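Local coordinates for large adhesion protein (Lap) involved in biofilm formation (Marinobacter hydrocarbonoclasticus, PDB 6XI3) that probably extends a bacterial adhesin away from the cell surface during biofilm formation, as a string of Ig-like beta-sandwich domains with calcium bound at their junctions, at residues Q58-V71 with I90-A104. Sequence-based numbering, arbitrary orientation.
With CA (calcium ion), chain E.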
ATOM      1  N   GLN A  58      36.833  62.403 -15.695  1.00 23.79           N
ATOM      2  CA  GLN A  58      35.783  61.369 -15.598  1.00 25.48           C
ATOM      3  C   GLN A  58      36.181  60.317 -14.558  1.00 26.34           C
ATOM      4  O   GLN A  58      37.402  60.052 -14.379  1.00 22.51           O
ATOM      5  CB  GLN A  58      35.529  60.754 -16.979  1.00 26.48           C
ATOM      6  CG  GLN A  58      34.599  61.611 -17.828  1.00 27.30           C
ATOM      7  CD  GLN A  58      35.241  62.905 -18.257  1.00 28.14           C
ATOM      8  OE1 GLN A  58      36.251  62.857 -18.938  1.00 30.63           O
ATOM      9  NE2 GLN A  58      34.647  64.048 -17.893  1.00 23.88           N
ATOM     10  N   VAL A  59      35.155  59.782 -13.886  1.00 23.95           N
ATOM     11  CA  VAL A  59      35.223  58.562 -13.052  1.00 23.11           C
ATOM     12  C   VAL A  59      34.572  57.436 -13.840  1.00 24.29           C
ATOM     13  O   VAL A  59      33.409  57.580 -14.193  1.00 24.36           O
ATOM     14  CB  VAL A  59      34.529  58.735 -11.702  1.00 24.04           C
ATOM     15  CG1 VAL A  59      34.660  57.471 -10.876  1.00 23.51           C
ATOM     16  CG2 VAL A  59      35.041  59.941 -10.943  1.00 25.42           C
ATOM     17  N   ALA A  60      35.328  56.387 -14.148  1.00 23.67           N
ATOM     18  CA  ALA A  60      34.800  55.182 -14.831  1.00 23.48           C
ATOM     19  C   ALA A  60      34.197  54.283 -13.754  1.00 25.23           C
ATOM     20  O   ALA A  60      34.761  54.160 -12.629  1.00 22.79           O
ATOM     21  CB  ALA A  60      35.883  54.458 -15.591  1.00 24.42           C
ATOM     22  N   ILE A  61      33.064  53.683 -14.054  1.00 24.13           N
ATOM     23  CA  ILE A  61      32.362  52.881 -13.035  1.00 23.99           C
ATOM     24  C   ILE A  61      32.012  51.549 -13.669  1.00 23.94           C
ATOM     25  O   ILE A  61      31.588  51.545 -14.828  1.00 23.74           O
ATOM     26  CB  ILE A  61      31.131  53.635 -12.540  1.00 25.34           C
ATOM     27  CG1 ILE A  61      31.542  54.792 -11.641  1.00 26.58           C
ATOM     28  CG2 ILE A  61      30.183  52.691 -11.827  1.00 25.56           C
ATOM     29  CD1 ILE A  61      30.523  55.865 -11.624  1.00 35.95           C
ATOM     30  N   THR A  62      32.209  50.474 -12.934  1.00 22.46           N
ATOM     31  CA  THR A  62      31.623  49.162 -13.306  1.00 24.35           C
ATOM     32  C   THR A  62      30.714  48.709 -12.171  1.00 24.37           C
ATOM     33  O   THR A  62      31.002  48.969 -10.961  1.00 26.18           O
ATOM     34  CB  THR A  62      32.684  48.123 -13.675  1.00 24.54           C
ATOM     35  OG1 THR A  62      33.397  47.943 -12.455  1.00 24.81           O
ATOM     36  CG2 THR A  62      33.582  48.576 -14.808  1.00 27.99           C
ATOM     37  N   ILE A  63      29.614  48.088 -12.557  1.00 26.77           N
ATOM     38  CA  ILE A  63      28.738  47.371 -11.602  1.00 24.78           C
ATOM     39  C   ILE A  63      28.706  45.939 -12.107  1.00 24.50           C
ATOM     40  O   ILE A  63      28.297  45.752 -13.261  1.00 23.13           O
ATOM     41  CB  ILE A  63      27.344  47.991 -11.523  1.00 24.45           C
ATOM     42  CG1 ILE A  63      27.422  49.518 -11.456  1.00 24.05           C
ATOM     43  CG2 ILE A  63      26.619  47.371 -10.334  1.00 22.47           C
ATOM     44  CD1 ILE A  63      26.096  50.170 -11.271  1.00 25.22           C
ATOM     45  N   THR A  64      29.205  45.017 -11.286  1.00 23.86           N
ATOM     46  CA  THR A  64      29.326  43.583 -11.605  1.00 25.92           C
ATOM     47  C   THR A  64      28.362  42.786 -10.723  1.00 25.64           C
ATOM     48  O   THR A  64      28.344  42.984  -9.493  1.00 24.80           O
ATOM     49  CB  THR A  64      30.772  43.103 -11.403  1.00 27.18           C
ATOM     50  OG1 THR A  64      31.579  43.996 -12.159  1.00 26.84           O
ATOM     51  CG2 THR A  64      31.010  41.681 -11.848  1.00 26.53           C
ATOM     52  N   ASP A  65      27.652  41.845 -11.324  1.00 27.50           N
ATOM     53  CA  ASP A  65      26.667  41.040 -10.562  1.00 29.68           C
ATOM     54  C   ASP A  65      27.272  39.669 -10.205  1.00 29.75           C
ATOM     55  O   ASP A  65      28.448  39.395 -10.558  1.00 25.76           O
ATOM     56  CB  ASP A  65      25.366  40.982 -11.359  1.00 30.09           C
ATOM     57  CG  ASP A  65      25.447  40.086 -12.575  1.00 32.48           C
ATOM     58  OD1 ASP A  65      26.470  39.360 -12.696  1.00 31.86           O
ATOM     59  OD2 ASP A  65      24.472  40.084 -13.371  1.00 32.39           O
ATOM     60  N   SER A  66      26.466  38.837  -9.537  1.00 28.52           N
ATOM     61  CA  SER A  66      26.812  37.490  -9.025  1.00 31.38           C
ATOM     62  C   SER A  66      27.168  36.525 -10.168  1.00 32.04           C
ATOM     63  O   SER A  66      27.681  35.459  -9.867  1.00 35.78           O
ATOM     64  CB  SER A  66      25.667  36.945  -8.184  1.00 33.00           C
ATOM     65  OG  SER A  66      24.467  36.888  -8.940  1.00 28.88           O
ATOM     66  N   ALA A  67      26.854  36.844 -11.420  1.00 30.76           N
ATOM     67  CA  ALA A  67      27.136  35.991 -12.601  1.00 34.84           C
ATOM     68  C   ALA A  67      28.285  36.564 -13.462  1.00 34.52           C
ATOM     69  O   ALA A  67      28.525  36.028 -14.575  1.00 34.08           O
ATOM     70  CB  ALA A  67      25.877  35.857 -13.415  1.00 33.93           C
ATOM     71  N   GLY A  68      28.901  37.670 -13.042  1.00 32.71           N
ATOM     72  CA  GLY A  68      29.936  38.372 -13.833  1.00 31.64           C
ATOM     73  C   GLY A  68      29.417  39.309 -14.922  1.00 34.20           C
ATOM     74  O   GLY A  68      30.257  39.891 -15.596  1.00 32.26           O
ATOM     75  N   ASN A  69      28.103  39.506 -15.097  1.00 33.91           N
ATOM     76  CA  ASN A  69      27.580  40.539 -16.028  1.00 30.93           C
ATOM     77  C   ASN A  69      28.066  41.913 -15.547  1.00 30.23           C
ATOM     78  O   ASN A  69      28.157  42.121 -14.335  1.00 28.23           O
ATOM     79  CB  ASN A  69      26.065  40.497 -16.131  1.00 32.91           C
ATOM     80  CG  ASN A  69      25.581  39.106 -16.472  1.00 37.71           C
ATOM     81  OD1 ASN A  69      25.920  38.599 -17.534  1.00 37.38           O
ATOM     82  ND2 ASN A  69      24.808  38.503 -15.581  1.00 31.32           N
ATOM     83  N   ILE A  70      28.372  42.821 -16.462  1.00 29.34           N
ATOM     84  CA  ILE A  70      28.952  44.146 -16.093  1.00 27.60           C
ATOM     85  C   ILE A  70      28.048  45.234 -16.654  1.00 25.99           C
ATOM     86  O   ILE A  70      27.674  45.180 -17.844  1.00 25.85           O
ATOM     87  CB  ILE A  70      30.410  44.300 -16.590  1.00 29.02           C
ATOM     88  CG1 ILE A  70      31.360  43.317 -15.892  1.00 31.40           C
ATOM     89  CG2 ILE A  70      30.901  45.736 -16.424  1.00 29.27           C
ATOM     90  CD1 ILE A  70      32.686  43.063 -16.647  1.00 32.93           C
ATOM     91  N   VAL A  71      27.787  46.240 -15.841  1.00 23.29           N
ATOM     92  CA  VAL A  71      27.295  47.531 -16.353  1.00 24.93           C
ATOM     93  C   VAL A  71      28.487  48.494 -16.335  1.00 24.48           C
ATOM     94  O   VAL A  71      29.128  48.624 -15.272  1.00 20.83           O
ATOM     95  CB  VAL A  71      26.091  48.050 -15.538  1.00 24.40           C
ATOM     96  CG1 VAL A  71      25.919  49.550 -15.721  1.00 26.58           C
ATOM     97  CG2 VAL A  71      24.813  47.309 -15.918  1.00 24.20           C
ATOM     98  N   ILE A  90      20.273  48.848 -14.100  1.00 25.04           N
ATOM     99  CA  ILE A  90      20.847  47.524 -13.726  1.00 26.88           C
ATOM    100  C   ILE A  90      19.875  46.386 -14.062  1.00 29.65           C
ATOM    101  O   ILE A  90      20.081  45.272 -13.546  1.00 25.87           O
ATOM    102  CB  ILE A  90      21.305  47.527 -12.264  1.00 27.97           C
ATOM    103  CG1 ILE A  90      20.195  47.932 -11.298  1.00 28.94           C
ATOM    104  CG2 ILE A  90      22.519  48.464 -12.141  1.00 31.24           C
ATOM    105  CD1 ILE A  90      20.594  47.821  -9.846  1.00 30.14           C
ATOM    106  N   SER A  91      18.981  46.609 -15.026  1.00 26.20           N
ATOM    107  CA  SER A  91      18.040  45.571 -15.515  1.00 29.97           C
ATOM    108  C   SER A  91      18.812  44.456 -16.232  1.00 31.39           C
ATOM    109  O   SER A  91      18.295  43.356 -16.285  1.00 29.08           O
ATOM    110  CB  SER A  91      16.967  46.145 -16.395  1.00 26.98           C
ATOM    111  OG  SER A  91      17.534  46.642 -17.589  1.00 29.22           O
ATOM    112  N   SER A  92      20.012  44.717 -16.744  1.00 31.15           N
ATOM    113  CA  SER A  92      20.877  43.681 -17.366  1.00 29.99           C
ATOM    114  C   SER A  92      21.460  42.758 -16.286  1.00 30.12           C
ATOM    115  O   SER A  92      21.986  41.718 -16.649  1.00 28.45           O
ATOM    116  CB  SER A  92      21.961  44.309 -18.209  1.00 33.29           C
ATOM    117  OG  SER A  92      22.879  45.049 -17.409  1.00 32.56           O
ATOM    118  N   LEU A  93      21.434  43.128 -15.007  1.00 25.70           N
ATOM    119  CA  LEU A  93      22.154  42.347 -13.985  1.00 27.05           C
ATOM    120  C   LEU A  93      21.173  41.354 -13.358  1.00 31.70           C
ATOM    121  O   LEU A  93      19.947  41.618 -13.378  1.00 29.39           O
ATOM    122  CB  LEU A  93      22.772  43.248 -12.924  1.00 25.99           C
ATOM    123  CG  LEU A  93      23.736  44.303 -13.474  1.00 27.17           C
ATOM    124  CD1 LEU A  93      24.341  45.123 -12.342  1.00 26.26           C
ATOM    125  CD2 LEU A  93      24.820  43.660 -14.315  1.00 26.64           C
ATOM    126  N   VAL A  94      21.721  40.266 -12.824  1.00 32.11           N
ATOM    127  CA  VAL A  94      20.938  39.260 -12.057  1.00 32.84           C
ATOM    128  C   VAL A  94      21.030  39.579 -10.571  1.00 30.58           C
ATOM    129  O   VAL A  94      21.957  40.277 -10.159  1.00 29.56           O
ATOM    130  CB  VAL A  94      21.374  37.819 -12.374  1.00 33.78           C
ATOM    131  CG1 VAL A  94      21.146  37.508 -13.839  1.00 34.48           C
ATOM    132  CG2 VAL A  94      22.806  37.510 -11.948  1.00 32.54           C
ATOM    133  N   ASP A  95      20.089  39.025  -9.807  1.00 26.90           N
ATOM    134  CA  ASP A  95      19.978  39.189  -8.342  1.00 29.92           C
ATOM    135  C   ASP A  95      21.222  38.618  -7.653  1.00 29.77           C
ATOM    136  O   ASP A  95      21.900  37.741  -8.217  1.00 30.27           O
ATOM    137  CB  ASP A  95      18.677  38.560  -7.817  1.00 31.79           C
ATOM    138  CG  ASP A  95      17.421  39.380  -8.080  1.00 32.13           C
ATOM    139  OD1 ASP A  95      17.532  40.442  -8.768  1.00 28.65           O
ATOM    140  OD2 ASP A  95      16.344  38.984  -7.560  1.00 28.55           O
ATOM    141  N   GLY A  96      21.440  39.083  -6.431  1.00 28.78           N
ATOM    142  CA  GLY A  96      22.582  38.724  -5.585  1.00 31.18           C
ATOM    143  C   GLY A  96      23.422  39.954  -5.306  1.00 32.70           C
ATOM    144  O   GLY A  96      22.878  41.089  -5.352  1.00 29.29           O
ATOM    145  N   SER A  97      24.706  39.750  -5.042  1.00 32.07           N
ATOM    146  CA  SER A  97      25.642  40.840  -4.685  1.00 33.90           C
ATOM    147  C   SER A  97      25.866  41.729  -5.913  1.00 28.12           C
ATOM    148  O   SER A  97      25.851  41.230  -7.040  1.00 29.89           O
ATOM    149  CB  SER A  97      26.936  40.276  -4.189  1.00 37.15           C
ATOM    150  OG  SER A  97      27.496  39.488  -5.236  1.00 39.98           O
ATOM    151  N   LEU A  98      26.051  43.018  -5.679  1.00 28.14           N
ATOM    152  CA  LEU A  98      26.538  43.985  -6.688  1.00 28.46           C
ATOM    153  C   LEU A  98      27.861  44.505  -6.165  1.00 27.79           C
ATOM    154  O   LEU A  98      27.881  44.909  -4.986  1.00 26.67           O
ATOM    155  CB  LEU A  98      25.559  45.154  -6.820  1.00 29.48           C
ATOM    156  CG  LEU A  98      24.162  44.791  -7.295  1.00 32.18           C
ATOM    157  CD1 LEU A  98      23.247  46.007  -7.242  1.00 33.30           C
ATOM    158  CD2 LEU A  98      24.234  44.210  -8.697  1.00 31.91           C
ATOM    159  N   THR A  99      28.893  44.503  -7.003  1.00 27.31           N
ATOM    160  CA  THR A  99      30.171  45.199  -6.710  1.00 28.80           C
ATOM    161  C   THR A  99      30.335  46.369  -7.663  1.00 27.08           C
ATOM    162  O   THR A  99      30.302  46.184  -8.906  1.00 28.46           O
ATOM    163  CB  THR A  99      31.401  44.278  -6.804  1.00 32.84           C
ATOM    164  OG1 THR A  99      31.066  43.114  -6.057  1.00 34.06           O
ATOM    165  CG2 THR A  99      32.660  44.918  -6.242  1.00 30.73           C
ATOM    166  N   VAL A 100      30.461  47.540  -7.072  1.00 27.42           N
ATOM    167  CA  VAL A 100      30.712  48.810  -7.781  1.00 27.36           C
ATOM    168  C   VAL A 100      32.223  49.025  -7.725  1.00 28.97           C
ATOM    169  O   VAL A 100      32.787  48.891  -6.615  1.00 26.61           O
ATOM    170  CB  VAL A 100      29.930  49.956  -7.130  1.00 26.72           C
ATOM    171  CG1 VAL A 100      30.190  51.265  -7.847  1.00 26.47           C
ATOM    172  CG2 VAL A 100      28.447  49.662  -7.059  1.00 27.87           C
ATOM    173  N   GLU A 101      32.865  49.257  -8.871  1.00 28.47           N
ATOM    174  CA  GLU A 101      34.307  49.656  -8.909  1.00 30.36           C
ATOM    175  C   GLU A 101      34.362  51.045  -9.544  1.00 28.89           C
ATOM    176  O   GLU A 101      33.747  51.225 -10.614  1.00 24.51           O
ATOM    177  CB  GLU A 101      35.184  48.682  -9.709  1.00 32.90           C
ATOM    178  CG  GLU A 101      35.366  47.295  -9.098  1.00 39.32           C
ATOM    179  CD  GLU A 101      36.122  47.195  -7.770  1.00 42.08           C
ATOM    180  OE1 GLU A 101      36.962  48.113  -7.461  1.00 46.18           O
ATOM    181  OE2 GLU A 101      35.862  46.203  -7.028  1.00 39.67           O
ATOM    182  N   ALA A 102      35.003  52.010  -8.887  1.00 25.32           N
ATOM    183  CA  ALA A 102      35.227  53.334  -9.484  1.00 25.67           C
ATOM    184  C   ALA A 102      36.722  53.493  -9.746  1.00 25.89           C
ATOM    185  O   ALA A 102      37.515  52.978  -8.951  1.00 27.86           O
ATOM    186  CB  ALA A 102      34.708  54.401  -8.572  1.00 25.83           C
ATOM    187  N   SER A 103      37.092  54.183 -10.818  1.00 24.71           N
ATOM    188  CA  SER A 103      38.518  54.455 -11.122  1.00 26.12           C
ATOM    189  C   SER A 103      38.649  55.849 -11.721  1.00 24.46           C
ATOM    190  O   SER A 103      37.756  56.327 -12.443  1.00 22.99           O
ATOM    191  CB  SER A 103      39.120  53.388 -11.996  1.00 29.11           C
ATOM    192  OG  SER A 103      38.581  53.444 -13.307  1.00 30.32           O
ATOM    193  N   ALA A 104      39.743  56.508 -11.392  1.00 25.18           N
ATOM    194  CA  ALA A 104      40.091  57.796 -12.003  1.00 23.43           C
ATOM    195  C   ALA A 104      41.605  57.979 -11.878  1.00 25.43           C
ATOM    196  O   ALA A 104      42.290  57.070 -11.320  1.00 23.70           O
ATOM    197  CB  ALA A 104      39.291  58.895 -11.337  1.00 24.58           C
TER
HETATM  198 CA    CA E 504      15.600  37.500  -6.019  1.00 27.58          CA
HETATM  199  O   HOH W   1      36.058  51.364 -13.035  1.00 38.38           O
HETATM  200  O   HOH W   2      32.415  46.058 -10.802  1.00 23.04           O
HETATM  201  O   HOH W   3      29.179  41.319  -7.166  1.00 33.49           O
HETATM  202  O   HOH W   4      23.961  39.759  -8.415  1.00 25.20           O
HETATM  203  O   HOH W   5      25.154  44.475 -18.438  1.00 43.81           O
HETATM  204  O   HOH W   6      14.555  36.067  -4.423  1.00 34.54           O
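D65 reaches across to the 90-95 loop, where its OD2 accepts V94 N at 2.8 Å in a nearly straight bond (N-H...O 170°). That donor comes from the anti side, 29° out of the carboxylate plane, while N69 ND2 takes the syn lone pair of the same oxygen at 2.7 Å, with D65 OD2 lying in the N69 amide plane. OD1 is used locally: A67 N meets it from above the carboxylate, an Asx turn, and N69 N adds a weak bond. A chi1 of 73° sets CG between the backbone N and carbonyl carbon, and from there OD2 reaches V94 N. Both oxygens of this buried acid accept bonds, and the carboxylate ties the 65-68 turn to the loop.

S66 OG donates to D95 O at 2.8 Å. Water 4 bridges the same end, accepting from S66 N and donating to V94 O and S97 O.

Beyond the turn, strands 58-64 and 96-104 run antiparallel. Their hydrogen-bonded pairs, A60-S103, T62-E101 and T64-T99, exchange six backbone N-H...O bonds, the shortest from E101 N to T62 O at 2.8 Å. Water 2 links T62 OG1 and T64 OG1 and donates to T99 O, a second donor beside T64 N. On the other face, I63 CG2 meets L93 CD1 at 3.8 Å, the two side chains crossing at about a right angle; L85 and V88 of strand 82-89 cover I61 and I63.

D95 OD2 binds calcium at 2.3 Å, joined by D121, T123, D149 and N205, while OD1 accepts A122 N. Together these features mark the calcium-bearing end of an Ig-like beta-sandwich, at the linker to the next tandem repeat.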